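Local coordinates for protein alcohol dehydrogenase (Thermus thermophilus, PDB 2EIH) that binds zinc and probably acts as a nicotinamide-cofactor-dependent oxidoreductase of the zinc-containing alcohol dehydrogenase family, at residues 295-298 against 299-302. Sequence-based numbering, arbitrary orientation.
Sequences SRLF and PILR
Leu301 N donates to Leu297 O (3.2 Å) and Arg302 N to Phe298 O (3.2 Å), the i to i+4 bonds of an alpha-helix, while Ile300 N reaches Arg296 O more weakly (3.4 Å). Residues 295-296 belong to a 3-10 segment that leads into the helix. Pro299 has no N-H to give. Its ring lies against the carbonyls of the preceding turn instead, with CD 3.3 Å from Ser295 O and CG 3.0 Å from Arg296 O. Ile300 has CG1 beside its backbone N (chi1 -70°), and this branch also rests near Arg296 O. On another side of the helix, Leu297 CD2 packs on Leu301 CG at 3.6 Å, and the two side chains cross at a slant. The chain of Arg302 bends at chi2 and chi3 and folds back over the first turn. Phe298 O and Pro299 CA lie off one face of its guanidinium, displaced toward the rim, and NH1 is 3.7 Å from Phe298 CB. NH1 also forms a salt bridge with Glu97 of the second subunit. Arg296 NE pairs with Asp160 of helix 148-161. The arrangement is the start of an alpha-helix with proline in its opening turn. Its leucines pack on strands 84-91 and 132-134 of the GroES-like part and Ile300 on helix 148-161, while Phe298, Pro299 and Arg302 meet the second subunit.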
# COMPACT_ATOMS: atom_id res chain seq x y z
N SER A 295 -1.47 12.86 -13.80
CA SER A 295 -2.83 12.56 -13.36
C SER A 295 -3.21 13.33 -12.10
O SER A 295 -4.37 13.63 -11.87
CB SER A 295 -2.98 11.06 -13.11
OG SER A 295 -2.05 10.61 -12.12
N ARG A 296 -2.21 13.66 -11.29
CA ARG A 296 -2.44 14.38 -10.04
C ARG A 296 -2.96 15.81 -10.24
O ARG A 296 -3.53 16.38 -9.31
CB ARG A 296 -1.14 14.44 -9.24
CG ARG A 296 -0.51 13.09 -8.98
CD ARG A 296 -1.36 12.30 -7.99
NE ARG A 296 -0.70 11.05 -7.60
CZ ARG A 296 -0.82 9.90 -8.26
NH1 ARG A 296 -0.18 8.83 -7.82
NH2 ARG A 296 -1.61 9.82 -9.32
N LEU A 297 -2.79 16.38 -11.43
CA LEU A 297 -3.24 17.74 -11.68
C LEU A 297 -4.76 17.86 -11.69
O LEU A 297 -5.31 18.95 -11.51
CB LEU A 297 -2.69 18.26 -13.02
CG LEU A 297 -2.25 19.74 -13.15
CD1 LEU A 297 -2.64 20.30 -14.50
CD2 LEU A 297 -2.86 20.58 -12.04
N PHE A 298 -5.45 16.75 -11.93
CA PHE A 298 -6.92 16.75 -11.97
C PHE A 298 -7.54 16.96 -10.59
O PHE A 298 -8.37 17.85 -10.40
CB PHE A 298 -7.42 15.46 -12.61
CG PHE A 298 -6.97 15.30 -14.04
CD1 PHE A 298 -5.68 14.85 -14.33
CD2 PHE A 298 -7.82 15.65 -15.09
CE1 PHE A 298 -5.24 14.76 -15.66
CE2 PHE A 298 -7.38 15.56 -16.42
CZ PHE A 298 -6.08 15.11 -16.70
N PRO A 299 -7.15 16.13 -9.60
CA PRO A 299 -7.75 16.36 -8.28
C PRO A 299 -7.37 17.76 -7.74
O PRO A 299 -8.20 18.44 -7.14
CB PRO A 299 -7.16 15.23 -7.43
CG PRO A 299 -5.86 14.95 -8.08
CD PRO A 299 -6.22 14.99 -9.55
N ILE A 300 -6.13 18.17 -7.97
CA ILE A 300 -5.67 19.48 -7.51
C ILE A 300 -6.58 20.61 -7.98
O ILE A 300 -7.11 21.35 -7.16
CB ILE A 300 -4.22 19.73 -7.97
CG1 ILE A 300 -3.27 18.80 -7.22
CG2 ILE A 300 -3.83 21.18 -7.73
CD1 ILE A 300 -1.80 18.87 -7.69
N LEU A 301 -6.78 20.73 -9.29
CA LEU A 301 -7.62 21.77 -9.86
C LEU A 301 -9.06 21.69 -9.34
O LEU A 301 -9.74 22.70 -9.18
CB LEU A 301 -7.55 21.70 -11.40
CG LEU A 301 -6.16 22.01 -12.03
CD1 LEU A 301 -6.13 21.68 -13.52
CD2 LEU A 301 -5.84 23.48 -11.83
N ARG A 302 -9.52 20.48 -9.07
CA ARG A 302 -10.87 20.26 -8.53
C ARG A 302 -10.95 20.92 -7.14
O ARG A 302 -11.86 21.67 -6.87
CB ARG A 302 -11.14 18.75 -8.42
CG ARG A 302 -12.50 18.30 -8.96
CD ARG A 302 -12.38 17.00 -9.76
NE ARG A 302 -11.67 15.96 -9.02
CZ ARG A 302 -10.88 15.05 -9.61
NH1 ARG A 302 -10.71 15.08 -10.93
NH2 ARG A 302 -10.27 14.11 -8.90